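Local coordinates for uncharacterized protein YPL067C (Saccharomyces cerevisiae, PDB 5KCI) that is of unknown function but belongs to the DUF3605 family and is probably linked, through a histidine triad, to amyloid toxicity, at residues K63-S67 against L107-V111; A132-P138 against F195-A199; L34-M40 against D93-F98; M56-L61 against V161-F165; A112-H116 against A126-M130. All blocks are in the same frame, centred on the assembly; numbering follows the deposited sequence.

From the N terminus, contact 3 opens at 34-40, where the chain enters helix 38-51, and closes at 93-98, between the first two sheet strands. Before it closes, helix 56-64 starts contacts 4 and 1, so contact 3 crosses both. Contact 1 closes at 107-111, the end of strand 102-109; contact 5 then joins the following loop to helix 120-135, and both nest inside contact 4, which closes at the turn 161-165. Contact 2 leaves the end of helix 120-135, crosses contact 4 and closes at the C terminus. Contact 1 ties the end of helix 56-64 to strand 102-109, contact 4 its start to the turn before strand 165-172, while contacts 2 and 5 share helix 120-135.

Contact 1 of 5, residues K63-S67 against L107-V111; sequences KLGWS and LWSKV
The Schellman motif that ends helix 56-64 turns the chain at Gly65 and delivers Trp66 to the end of strand 102-109, an inner strand of the antiparallel sheet, and the next residue, where the indole meets Lys110 and Trp108. It is a compact example of a tryptophan wedged between an aliphatic chain and its own helix. Leu64 CB lies over one face of the indole, toward its rim. Over the opposite face runs the lysine chain: Lys110 CG stands 3.2 Å above the Trp66 plane, and Lys110 CE lies 3.3 Å from the centroid of the five-membered ring, 14° off its normal, a close CH-pi contact. Extended beyond CG (chi2 -161°, chi3 -152°), the lysine stays on that face along the indole and brings Lys110 NZ to 4.5 Å from the same centroid in a cation-pi contact. The ammonium group also bonds to Thr85 O, so the ring is not its main polar partner. At the indole's edge, near its plane, sits the strand backbone, with Trp66 CH2 3.6 Å from Trp108 O. The same ring corner touches the second tryptophan, Trp66 CH2 lying 3.9 Å from Trp108 CB. Leu64, on the last helical turn, crosses Trp108 at about a right angle, and its CD1 methyl rests 3.7 Å from Trp108 CB and nearly as close to Trp108 CG.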
# COMPACT_ATOMS: atom_id res chain seq x y z
N LYS A 63 2.67 15.63 5.34
CA LYS A 63 1.25 15.40 5.04
C LYS A 63 0.63 14.39 5.98
O LYS A 63 -0.56 14.49 6.30
CB LYS A 63 1.07 14.91 3.61
CG LYS A 63 1.45 15.89 2.51
CD LYS A 63 0.79 17.26 2.64
CE LYS A 63 -0.73 17.20 2.53
NZ LYS A 63 -1.33 18.52 2.86
N LEU A 64 1.39 13.38 6.41
CA LEU A 64 0.85 12.35 7.26
C LEU A 64 0.84 12.77 8.72
O LEU A 64 0.25 12.06 9.55
CB LEU A 64 1.65 11.05 7.11
CG LEU A 64 1.50 10.33 5.77
CD1 LEU A 64 2.31 9.06 5.70
CD2 LEU A 64 0.04 10.01 5.48
N GLY A 65 1.47 13.89 9.04
CA GLY A 65 1.58 14.35 10.42
C GLY A 65 2.69 13.69 11.18
O GLY A 65 2.62 13.59 12.41
N TRP A 66 3.72 13.20 10.49
CA TRP A 66 4.78 12.42 11.11
C TRP A 66 6.09 13.19 11.24
O TRP A 66 7.09 12.60 11.67
CB TRP A 66 5.01 11.14 10.30
CG TRP A 66 3.80 10.20 10.28
CD1 TRP A 66 2.60 10.39 10.92
CD2 TRP A 66 3.69 8.96 9.57
NE1 TRP A 66 1.74 9.32 10.65
CE2 TRP A 66 2.39 8.44 9.83
CE3 TRP A 66 4.55 8.24 8.74
CZ2 TRP A 66 1.94 7.23 9.28
CZ3 TRP A 66 4.09 7.04 8.20
CH2 TRP A 66 2.79 6.54 8.47
N SER A 67 6.12 14.47 10.89
CA SER A 67 7.35 15.26 11.01
C SER A 67 7.75 15.42 12.48
O SER A 67 6.95 15.24 13.40
CB SER A 67 7.16 16.64 10.38
OG SER A 67 6.18 17.39 11.06
N LEU A 107 -0.31 1.79 1.71
CA LEU A 107 -0.23 1.71 3.16
C LEU A 107 1.14 2.19 3.62
O LEU A 107 2.14 1.49 3.44
CB LEU A 107 -0.44 0.26 3.61
CG LEU A 107 -0.20 -0.07 5.07
CD1 LEU A 107 -1.18 0.67 5.97
CD2 LEU A 107 -0.34 -1.60 5.26
N TRP A 108 1.15 3.34 4.26
CA TRP A 108 2.35 3.96 4.83
C TRP A 108 2.52 3.52 6.27
O TRP A 108 1.54 3.43 7.03
CB TRP A 108 2.22 5.49 4.76
CG TRP A 108 2.10 6.00 3.39
CD1 TRP A 108 0.94 6.23 2.69
CD2 TRP A 108 3.17 6.33 2.51
NE1 TRP A 108 1.24 6.72 1.43
CE2 TRP A 108 2.61 6.79 1.31
CE3 TRP A 108 4.57 6.31 2.64
CZ2 TRP A 108 3.40 7.20 0.23
CZ3 TRP A 108 5.34 6.71 1.58
CH2 TRP A 108 4.77 7.14 0.39
N SER A 109 3.77 3.27 6.67
CA SER A 109 4.05 2.85 8.04
C SER A 109 5.25 3.63 8.60
O SER A 109 6.29 3.70 7.95
CB SER A 109 4.36 1.36 8.11
OG SER A 109 4.63 0.96 9.45
N LYS A 110 5.07 4.19 9.80
CA LYS A 110 6.15 4.85 10.53
C LYS A 110 7.26 3.87 10.89
O LYS A 110 8.42 4.27 11.03
CB LYS A 110 5.60 5.47 11.81
CG LYS A 110 5.09 6.89 11.73
CD LYS A 110 5.04 7.51 13.13
CE LYS A 110 3.97 8.59 13.26
NZ LYS A 110 3.42 8.72 14.65
N VAL A 111 6.90 2.61 11.09
CA VAL A 111 7.85 1.55 11.41
C VAL A 111 8.13 0.79 10.13
O VAL A 111 7.21 0.25 9.48
CB VAL A 111 7.29 0.61 12.49
CG1 VAL A 111 8.32 -0.44 12.87
CG2 VAL A 111 6.86 1.40 13.71

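Contact 2 of 5, residues A132-P138 against F195-A199; sequences AFLQAQP and FEPLA
The Phe133 ring carries the amide of Gln137 on one face, with Gln137 NE2 3.3 Å above the plane toward the rim, and has Leu198 CB and Pro197 CA of the tail at its edge. The Phe195 ring meets it obliquely, the planes 83° apart, and Phe133 CZ touches Phe195 CB at 3.6 Å. Phe195 also borders the glutamine amide, whose plane is tilted against the ring. These groups fasten the C-terminal tail, which has no regular secondary structure here, to the end of helix 120-135, and one glutamine serves as a surrogate peptide group. Gln137 OE1 accepts from Glu196 N at 2.8 Å, in the carbonyl plane on a lone pair, while Gln137 NE2 donates to Glu196 O at 2.8 Å in a nearly straight bond (170°). The second amide hydrogen returns to the helix, Gln137 NE2 to Phe133 O at 3.0 Å. A bend at chi2 (-59°) folds the chain back to bring the amide between helix and tail. Cut back to alanine, this position would probably leave the N-H and carbonyl of Glu196, and Phe133 O, without these mates and let the Phe133 and Phe195 rings shift into the gap. Phe133 is stacked in turn on Phe81. Farther along the tail, Leu198 CD2 lies against the helix backbone, 3.6 Å from Ala132 C, and 3.7 Å from Ala132 CB.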
# COMPACT_ATOMS: atom_id res chain seq x y z
N ALA A 132 -0.37 -10.65 8.78
CA ALA A 132 -1.24 -10.66 9.95
C ALA A 132 -2.05 -9.38 10.05
O ALA A 132 -3.25 -9.40 10.38
CB ALA A 132 -0.41 -10.86 11.21
N PHE A 133 -1.41 -8.26 9.73
CA PHE A 133 -2.08 -6.97 9.79
C PHE A 133 -3.26 -6.93 8.83
O PHE A 133 -4.37 -6.54 9.21
CB PHE A 133 -1.13 -5.85 9.44
CG PHE A 133 -1.76 -4.48 9.45
CD1 PHE A 133 -2.33 -3.98 10.60
CD2 PHE A 133 -1.79 -3.71 8.30
CE1 PHE A 133 -2.92 -2.70 10.61
CE2 PHE A 133 -2.34 -2.44 8.30
CZ PHE A 133 -2.90 -1.94 9.47
N LEU A 134 -3.01 -7.28 7.56
CA LEU A 134 -4.12 -7.24 6.60
C LEU A 134 -5.17 -8.30 6.92
O LEU A 134 -6.37 -8.04 6.77
CB LEU A 134 -3.58 -7.42 5.19
CG LEU A 134 -2.61 -6.34 4.73
CD1 LEU A 134 -2.04 -6.71 3.40
CD2 LEU A 134 -3.32 -4.97 4.68
N GLN A 135 -4.76 -9.49 7.36
CA GLN A 135 -5.72 -10.56 7.67
C GLN A 135 -6.66 -10.18 8.80
O GLN A 135 -7.78 -10.70 8.89
CB GLN A 135 -5.00 -11.85 8.06
CG GLN A 135 -4.70 -12.77 6.91
CD GLN A 135 -5.97 -13.38 6.32
OE1 GLN A 135 -6.99 -13.51 7.00
NE2 GLN A 135 -5.90 -13.73 5.06
N ALA A 136 -6.22 -9.30 9.69
CA ALA A 136 -7.00 -8.97 10.87
C ALA A 136 -8.08 -7.92 10.61
O ALA A 136 -8.78 -7.54 11.55
CB ALA A 136 -6.05 -8.48 11.99
N GLN A 137 -8.23 -7.43 9.36
CA GLN A 137 -9.03 -6.26 9.07
C GLN A 137 -10.49 -6.65 8.80
O GLN A 137 -10.75 -7.23 7.72
CB GLN A 137 -8.48 -5.51 7.88
CG GLN A 137 -7.08 -4.97 8.14
CD GLN A 137 -7.02 -4.05 9.32
OE1 GLN A 137 -7.95 -3.29 9.57
NE2 GLN A 137 -5.90 -4.10 10.07
N PRO A 138 -11.44 -6.32 9.67
CA PRO A 138 -12.85 -6.64 9.35
C PRO A 138 -13.32 -6.05 8.04
O PRO A 138 -14.12 -6.69 7.33
CB PRO A 138 -13.63 -6.05 10.53
CG PRO A 138 -12.63 -5.81 11.60
CD PRO A 138 -11.33 -5.55 10.91
N PHE A 195 -7.51 1.36 8.72
CA PHE A 195 -7.35 0.01 9.22
C PHE A 195 -7.24 0.01 10.74
O PHE A 195 -6.82 0.99 11.36
CB PHE A 195 -6.12 -0.63 8.61
CG PHE A 195 -6.26 -0.97 7.14
CD1 PHE A 195 -7.49 -1.37 6.61
CD2 PHE A 195 -5.17 -0.90 6.30
CE1 PHE A 195 -7.60 -1.71 5.26
CE2 PHE A 195 -5.28 -1.22 4.97
CZ PHE A 195 -6.49 -1.62 4.44
N GLU A 196 -7.61 -1.12 11.35
CA GLU A 196 -7.54 -1.31 12.79
C GLU A 196 -6.17 -1.84 13.21
O GLU A 196 -5.58 -2.65 12.49
CB GLU A 196 -8.61 -2.29 13.25
CG GLU A 196 -10.03 -1.84 12.97
CD GLU A 196 -11.06 -2.78 13.56
OE1 GLU A 196 -10.68 -3.89 14.00
OE2 GLU A 196 -12.26 -2.42 13.59
N PRO A 197 -5.67 -1.41 14.36
CA PRO A 197 -4.32 -1.81 14.77
C PRO A 197 -4.27 -3.26 15.21
O PRO A 197 -5.29 -3.89 15.50
CB PRO A 197 -4.00 -0.86 15.94
CG PRO A 197 -5.32 -0.49 16.49
CD PRO A 197 -6.26 -0.43 15.28
N LEU A 198 -3.05 -3.79 15.27
CA LEU A 198 -2.80 -5.17 15.63
C LEU A 198 -1.72 -5.21 16.69
O LEU A 198 -0.62 -4.66 16.50
CB LEU A 198 -2.38 -5.99 14.40
CG LEU A 198 -2.10 -7.47 14.66
CD1 LEU A 198 -3.32 -8.23 15.08
CD2 LEU A 198 -1.51 -8.08 13.41
N ALA A 199 -2.01 -5.82 17.83
CA ALA A 199 -1.01 -5.88 18.91
C ALA A 199 0.23 -6.63 18.44
O ALA A 199 0.12 -7.53 17.60
CB ALA A 199 -1.59 -6.53 20.15

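Contact 3 of 5, residues L34-M40 against D93-F98; sequences LKRSRQM and DFPYNF
Arg36 and Phe94 are joined by a bond from Arg36 NE to Phe94 O, 2.9 Å long and fairly straight at 158°, with the oxygen near the guanidinium plane. The guanidinium also offers a face to Tyr96: Tyr96 CE1 stands 3.7 Å above its centre, and the two planes are 87° apart, so the phenol ring points its rim at the flat cation. The extended chain from CG to NE (chi2 -172°) carries the group past the tyrosine to the Phe94 carbonyl. A second basic chain, Lys35, places NZ over the Tyr96 ring face, 5.0 Å from its centroid, a cation-pi contact. Between the backbones, Asn97 N donates to Lys35 O at 2.9 Å. Next to it a water bridges the segments, accepting from Ser37 N and donating to Pro95 O. This is how the link leading into helix 38-51 is laid along the connection between strands 87-91 and 102-109. The helix start is fixed by an N-cap, Met40 N giving its hydrogen to Ser37 OG at 3.0 Å. The capped first turn directs Met40 onto the same connection, its SD 3.8 Å from Pro95 CD and its CE 3.8 Å from Phe94 CD1. At the other end, Leu34 CD2 meets the edge of the Phe98 ring. Farther out, Tyr44 makes a cation-pi contact with Arg36, Asn154 ND2 bonds to Tyr96 OH, and His104 meets the tyrosine ring edge-to-face while its ND1 bonds to Tyr96 N.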
# COMPACT_ATOMS: atom_id res chain seq x y z
N LEU A 34 4.73 -4.70 -13.04
CA LEU A 34 3.49 -4.02 -12.65
C LEU A 34 3.69 -2.56 -13.01
O LEU A 34 4.35 -1.81 -12.29
CB LEU A 34 3.19 -4.19 -11.17
CG LEU A 34 3.07 -5.62 -10.63
CD1 LEU A 34 2.94 -5.63 -9.10
CD2 LEU A 34 1.88 -6.35 -11.28
N LYS A 35 3.19 -2.18 -14.18
CA LYS A 35 3.46 -0.88 -14.76
C LYS A 35 2.17 -0.09 -14.88
O LYS A 35 1.06 -0.65 -14.84
CB LYS A 35 4.13 -1.01 -16.14
CG LYS A 35 5.44 -0.24 -16.26
CD LYS A 35 5.22 1.28 -16.36
CE LYS A 35 5.73 2.06 -15.14
NZ LYS A 35 5.27 1.60 -13.79
N ARG A 36 2.32 1.22 -15.00
CA ARG A 36 1.19 2.09 -15.28
C ARG A 36 0.84 2.02 -16.75
O ARG A 36 1.65 1.66 -17.60
CB ARG A 36 1.51 3.54 -14.90
CG ARG A 36 1.78 3.76 -13.44
CD ARG A 36 1.89 5.24 -13.11
NE ARG A 36 2.13 5.44 -11.69
CZ ARG A 36 3.34 5.45 -11.15
NH1 ARG A 36 3.49 5.63 -9.84
NH2 ARG A 36 4.40 5.25 -11.91
N SER A 37 -0.40 2.37 -17.05
CA SER A 37 -0.79 2.54 -18.44
C SER A 37 0.03 3.67 -19.06
O SER A 37 0.54 4.55 -18.37
CB SER A 37 -2.28 2.84 -18.56
OG SER A 37 -2.62 4.03 -17.86
N ARG A 38 0.15 3.64 -20.40
CA ARG A 38 0.80 4.72 -21.13
C ARG A 38 0.26 6.08 -20.67
O ARG A 38 1.02 7.01 -20.37
CB ARG A 38 0.58 4.54 -22.63
CG ARG A 38 1.85 4.46 -23.49
CD ARG A 38 2.45 3.05 -23.56
NE ARG A 38 3.58 2.98 -24.50
CZ ARG A 38 4.32 1.89 -24.70
NH1 ARG A 38 4.08 0.77 -24.04
NH2 ARG A 38 5.32 1.93 -25.57
N GLN A 39 -1.06 6.19 -20.58
CA GLN A 39 -1.69 7.45 -20.19
C GLN A 39 -1.40 7.80 -18.73
O GLN A 39 -0.95 8.91 -18.42
CB GLN A 39 -3.20 7.33 -20.44
CG GLN A 39 -3.98 8.57 -20.12
CD GLN A 39 -5.39 8.48 -20.67
OE1 GLN A 39 -5.58 8.19 -21.85
NE2 GLN A 39 -6.38 8.72 -19.81
N MET A 40 -1.64 6.86 -17.81
CA MET A 40 -1.30 7.12 -16.42
C MET A 40 0.18 7.43 -16.28
O MET A 40 0.57 8.19 -15.38
CB MET A 40 -1.68 5.94 -15.53
CG MET A 40 -2.00 6.34 -14.09
SD MET A 40 -3.75 6.71 -13.82
CE MET A 40 -3.71 8.31 -13.02
N ASP A 93 -2.84 7.88 -6.10
CA ASP A 93 -3.30 8.89 -7.06
C ASP A 93 -3.00 8.50 -8.50
O ASP A 93 -3.66 8.99 -9.42
CB ASP A 93 -2.65 10.25 -6.76
CG ASP A 93 -3.27 10.95 -5.57
OD1 ASP A 93 -4.50 10.81 -5.36
OD2 ASP A 93 -2.53 11.65 -4.84
N PHE A 94 -2.00 7.65 -8.71
CA PHE A 94 -1.52 7.29 -10.04
C PHE A 94 -1.42 5.78 -10.10
O PHE A 94 -0.34 5.20 -10.21
CB PHE A 94 -0.19 7.99 -10.33
CG PHE A 94 -0.30 9.49 -10.26
CD1 PHE A 94 -0.83 10.22 -11.33
CD2 PHE A 94 0.07 10.17 -9.12
CE1 PHE A 94 -0.95 11.59 -11.26
CE2 PHE A 94 -0.06 11.55 -9.04
CZ PHE A 94 -0.55 12.26 -10.11
N PRO A 95 -2.57 5.10 -10.05
CA PRO A 95 -2.54 3.64 -9.91
C PRO A 95 -1.88 2.96 -11.10
O PRO A 95 -1.87 3.48 -12.22
CB PRO A 95 -4.02 3.25 -9.83
CG PRO A 95 -4.82 4.50 -9.90
CD PRO A 95 -3.92 5.65 -10.17
N TYR A 96 -1.44 1.73 -10.86
CA TYR A 96 -0.90 0.90 -11.92
C TYR A 96 -2.04 0.33 -12.77
O TYR A 96 -3.22 0.45 -12.44
CB TYR A 96 -0.06 -0.22 -11.37
CG TYR A 96 1.19 0.22 -10.59
CD1 TYR A 96 1.55 1.55 -10.52
CD2 TYR A 96 1.97 -0.72 -9.94
CE1 TYR A 96 2.73 1.93 -9.78
CE2 TYR A 96 3.10 -0.35 -9.22
CZ TYR A 96 3.48 0.96 -9.16
OH TYR A 96 4.61 1.28 -8.44
N ASN A 97 -1.66 -0.36 -13.84
CA ASN A 97 -2.62 -0.73 -14.89
C ASN A 97 -3.14 -2.12 -14.60
O ASN A 97 -2.55 -3.13 -15.00
CB ASN A 97 -1.97 -0.66 -16.26
CG ASN A 97 -2.97 -0.84 -17.38
OD1 ASN A 97 -4.16 -0.62 -17.20
ND2 ASN A 97 -2.48 -1.23 -18.55
N PHE A 98 -4.27 -2.18 -13.91
CA PHE A 98 -4.92 -3.40 -13.49
C PHE A 98 -6.30 -3.50 -14.13
O PHE A 98 -6.85 -2.52 -14.62
CB PHE A 98 -5.04 -3.42 -11.97
CG PHE A 98 -3.74 -3.35 -11.25
CD1 PHE A 98 -2.69 -4.16 -11.62
CD2 PHE A 98 -3.58 -2.48 -10.19
CE1 PHE A 98 -1.49 -4.11 -10.96
CE2 PHE A 98 -2.37 -2.42 -9.51
CZ PHE A 98 -1.33 -3.24 -9.89
O HOH W 1 -2.34 2.82 -14.92

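Contact 4 of 5, residues M56-L61 against V161-F165; sequences MNQYVL and VARIF
Asn57 OD1 takes the backbone N-H of Arg163 in a bond of 3.0 Å with an angle of 160°, the donor sitting well above the carbonyl plane, 45° out of it, instead of on a lone pair. The acceptor belongs to the first turn of helix 56-64, and the donor to a type I beta turn, Val161 to Ile164, which leads into strand 165-172. The asparagine thus ties the helix to the turn, whose own closing bond, Ile164 N to Val161 O, is weak at 3.4 Å. Asp55 OD1 accepts from Asn57 ND2, which fixes the rotation of the amide. A leucine in place of Asn57 would probably leave the Arg163 N-H without its acceptor and the turn freer to move. Around this bond the packing is apolar: Val161 CG2 lies 4.0 Å from Met56 CB, and Val161 CG1 lies beside Val60. Ile164 inserts its CD1 methyl between the helix side chains, 3.7 Å from Val60 CB and 3.7 Å from Leu61 CG; the same methyl lies 3.3 Å from the backbone oxygen Asn57 O.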
# COMPACT_ATOMS: atom_id res chain seq x y z
N MET A 56 10.56 14.39 -1.38
CA MET A 56 9.23 13.79 -1.19
C MET A 56 9.11 12.99 0.10
O MET A 56 8.01 12.83 0.63
CB MET A 56 8.89 12.89 -2.38
CG MET A 56 8.59 13.71 -3.65
SD MET A 56 7.18 14.84 -3.41
CE MET A 56 5.88 13.63 -3.08
N ASN A 57 10.23 12.52 0.66
CA ASN A 57 10.18 11.95 2.00
C ASN A 57 9.68 12.98 3.01
O ASN A 57 8.77 12.71 3.80
CB ASN A 57 11.56 11.45 2.39
CG ASN A 57 12.08 10.45 1.41
OD1 ASN A 57 11.62 9.30 1.39
ND2 ASN A 57 13.05 10.86 0.59
N GLN A 58 10.24 14.18 2.98
CA GLN A 58 9.81 15.19 3.93
C GLN A 58 8.38 15.61 3.65
O GLN A 58 7.61 15.89 4.58
CB GLN A 58 10.75 16.40 3.87
CG GLN A 58 10.41 17.50 4.87
CD GLN A 58 10.48 17.03 6.31
OE1 GLN A 58 9.73 17.51 7.16
NE2 GLN A 58 11.41 16.13 6.60
N TYR A 59 8.01 15.67 2.38
CA TYR A 59 6.66 16.08 2.02
C TYR A 59 5.66 15.11 2.61
O TYR A 59 4.73 15.51 3.31
CB TYR A 59 6.50 16.12 0.50
CG TYR A 59 5.09 16.52 0.09
CD1 TYR A 59 4.71 17.85 0.07
CD2 TYR A 59 4.15 15.56 -0.26
CE1 TYR A 59 3.43 18.23 -0.30
CE2 TYR A 59 2.87 15.93 -0.65
CZ TYR A 59 2.52 17.26 -0.66
OH TYR A 59 1.24 17.63 -1.02
N VAL A 60 5.89 13.82 2.39
CA VAL A 60 4.96 12.81 2.88
C VAL A 60 4.89 12.84 4.39
O VAL A 60 3.80 12.84 4.98
CB VAL A 60 5.36 11.42 2.36
CG1 VAL A 60 4.49 10.35 2.98
CG2 VAL A 60 5.22 11.39 0.83
N LEU A 61 6.05 12.90 5.05
CA LEU A 61 6.06 13.01 6.51
C LEU A 61 5.17 14.15 6.95
O LEU A 61 4.38 14.00 7.89
CB LEU A 61 7.47 13.24 7.04
CG LEU A 61 8.40 12.05 7.00
CD1 LEU A 61 9.83 12.54 7.26
CD2 LEU A 61 7.99 10.97 8.01
N VAL A 161 10.39 7.78 -2.40
CA VAL A 161 10.11 8.04 -1.00
C VAL A 161 10.69 6.89 -0.18
O VAL A 161 9.97 6.24 0.57
CB VAL A 161 8.60 8.16 -0.76
CG1 VAL A 161 8.30 8.67 0.64
CG2 VAL A 161 7.96 9.06 -1.84
N ALA A 162 11.99 6.65 -0.32
CA ALA A 162 12.56 5.44 0.26
C ALA A 162 12.75 5.51 1.76
O ALA A 162 13.03 4.47 2.37
CB ALA A 162 13.89 5.12 -0.42
N ARG A 163 12.59 6.68 2.38
CA ARG A 163 12.79 6.80 3.81
C ARG A 163 11.53 6.52 4.59
O ARG A 163 11.58 6.47 5.82
CB ARG A 163 13.33 8.20 4.16
CG ARG A 163 14.79 8.47 3.73
CD ARG A 163 15.24 9.91 3.99
NE ARG A 163 15.96 10.05 5.26
CZ ARG A 163 17.29 10.09 5.38
NH1 ARG A 163 18.08 9.99 4.32
NH2 ARG A 163 17.83 10.23 6.58
N ILE A 164 10.39 6.28 3.92
CA ILE A 164 9.17 5.96 4.62
C ILE A 164 8.64 4.66 4.03
O ILE A 164 8.39 4.57 2.82
CB ILE A 164 8.10 7.06 4.50
CG1 ILE A 164 8.71 8.44 4.73
CG2 ILE A 164 6.93 6.76 5.47
CD1 ILE A 164 7.85 9.57 4.35
N PHE A 165 8.41 3.67 4.88
CA PHE A 165 7.89 2.41 4.39
C PHE A 165 6.50 2.60 3.79
O PHE A 165 5.63 3.24 4.38
CB PHE A 165 7.81 1.39 5.51
CG PHE A 165 7.23 0.07 5.07
CD1 PHE A 165 8.06 -0.95 4.61
CD2 PHE A 165 5.88 -0.14 5.07
CE1 PHE A 165 7.52 -2.16 4.18
CE2 PHE A 165 5.34 -1.35 4.64
CZ PHE A 165 6.18 -2.36 4.21
O HOH W 2 13.78 8.98 -2.05

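Contact 5 of 5, residues A112-H116 against A126-M130; sequences ALPVH and ARARM
Leu113 leads the contact, laying its CD2 methyl on the aliphatic part of Arg129, 3.8 Å from Arg129 CG, while Leu113 CD1 faces Met130 CE more loosely. The polar end of that arginine is engaged elsewhere, by Ala80 O and by the C-terminal residue Ala199, and it is the CB-CG stem that packs against the leucine. Pro114 comes next, at the centre of an inverse gamma turn closed by Val115 N to Leu113 O at 2.8 Å. The tight bend sets three successive residues around one small side chain of the helix: Ala126 CB lies 3.6 Å from Pro114 CD, 3.9 Å from Val115 CG1 and a little farther from Leu113 CB. It illustrates how an alanine lets a loop come close to a helix, the CA atoms of Val115 and Ala126 being 5.1 Å apart. Val115 also offers its carbonyl to Arg127, whose chain, extended from CG to NE (chi2 172°, chi3 179°), runs alongside the loop. Two weak bonds fork onto the oxygen, Arg127 NE to Val115 O at 3.1 Å and Arg127 NH2 to Val115 O at 3.3 Å; both are strongly bent, the first at 128°. His116 was modelled in two conformers, so its approach to this guanidinium remains doubtful. The loop thus bridges strand 102-109 and helix 120-135, with Leu113 and Met130 both resting on Phe165 of strand 165-172, and Val115, Arg127 and Met130 touching Trp151 on the outer strand 149-152.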
# COMPACT_ATOMS: atom_id res chain seq x y z
N ALA A 112 9.39 0.75 9.73
CA ALA A 112 9.75 -0.02 8.56
C ALA A 112 9.55 -1.51 8.85
O ALA A 112 9.70 -1.98 9.99
CB ALA A 112 11.20 0.27 8.16
N LEU A 113 9.18 -2.24 7.80
CA LEU A 113 9.12 -3.69 7.78
C LEU A 113 10.09 -4.20 6.72
O LEU A 113 9.89 -3.91 5.52
CB LEU A 113 7.70 -4.18 7.49
CG LEU A 113 6.67 -3.76 8.54
CD1 LEU A 113 5.91 -2.54 8.06
CD2 LEU A 113 5.73 -4.91 8.88
N PRO A 114 11.23 -4.97 7.12
CA PRO A 114 12.30 -5.35 6.16
C PRO A 114 11.93 -6.50 5.24
O PRO A 114 12.57 -7.56 5.20
CB PRO A 114 13.46 -5.72 7.10
CG PRO A 114 13.05 -5.34 8.50
CD PRO A 114 11.57 -5.29 8.51
N VAL A 115 10.89 -6.30 4.43
CA VAL A 115 10.30 -7.41 3.68
C VAL A 115 11.15 -7.94 2.54
O VAL A 115 10.80 -8.97 1.95
CB VAL A 115 8.91 -6.99 3.14
CG1 VAL A 115 7.99 -6.63 4.28
CG2 VAL A 115 9.03 -5.81 2.16
N HIS A 116 12.23 -7.26 2.16
CA HIS A 116 13.15 -7.69 1.12
C HIS A 116 14.56 -7.78 1.70
O HIS A 116 15.52 -7.34 1.06
CB HIS A 116 13.13 -6.73 -0.07
CG HIS A 116 11.82 -6.65 -0.81
ND1 HIS A 116 11.23 -7.75 -1.38
CD2 HIS A 116 11.03 -5.60 -1.13
CE1 HIS A 116 10.10 -7.39 -1.97
NE2 HIS A 116 9.96 -6.08 -1.83
N ALA A 126 9.09 -10.22 8.59
CA ALA A 126 8.50 -8.95 8.22
C ALA A 126 7.25 -9.16 7.34
O ALA A 126 6.19 -8.54 7.57
CB ALA A 126 9.56 -8.08 7.51
N ARG A 127 7.35 -10.11 6.40
CA ARG A 127 6.18 -10.47 5.59
C ARG A 127 5.05 -11.03 6.45
O ARG A 127 3.87 -10.75 6.19
CB ARG A 127 6.56 -11.48 4.51
CG ARG A 127 7.44 -10.89 3.41
CD ARG A 127 7.99 -11.92 2.43
NE ARG A 127 8.79 -11.23 1.41
CZ ARG A 127 9.42 -11.81 0.40
NH1 ARG A 127 9.38 -13.13 0.23
NH2 ARG A 127 10.12 -11.06 -0.45
N ALA A 128 5.39 -11.85 7.45
CA ALA A 128 4.37 -12.43 8.31
C ALA A 128 3.61 -11.35 9.05
O ALA A 128 2.38 -11.45 9.22
CB ALA A 128 5.02 -13.41 9.31
N ARG A 129 4.32 -10.31 9.52
CA ARG A 129 3.66 -9.20 10.20
C ARG A 129 2.70 -8.45 9.29
O ARG A 129 1.56 -8.14 9.68
CB ARG A 129 4.69 -8.23 10.76
CG ARG A 129 4.10 -7.07 11.56
CD ARG A 129 3.47 -7.53 12.88
NE ARG A 129 2.98 -6.41 13.67
CZ ARG A 129 2.18 -6.52 14.73
NH1 ARG A 129 1.74 -7.70 15.13
NH2 ARG A 129 1.79 -5.43 15.38
N MET A 130 3.14 -8.14 8.06
CA MET A 130 2.23 -7.49 7.12
C MET A 130 1.00 -8.34 6.87
O MET A 130 -0.14 -7.85 6.86
CB MET A 130 2.96 -7.21 5.80
CG MET A 130 2.07 -6.56 4.75
SD MET A 130 1.42 -4.95 5.26
CE MET A 130 2.96 -4.09 5.22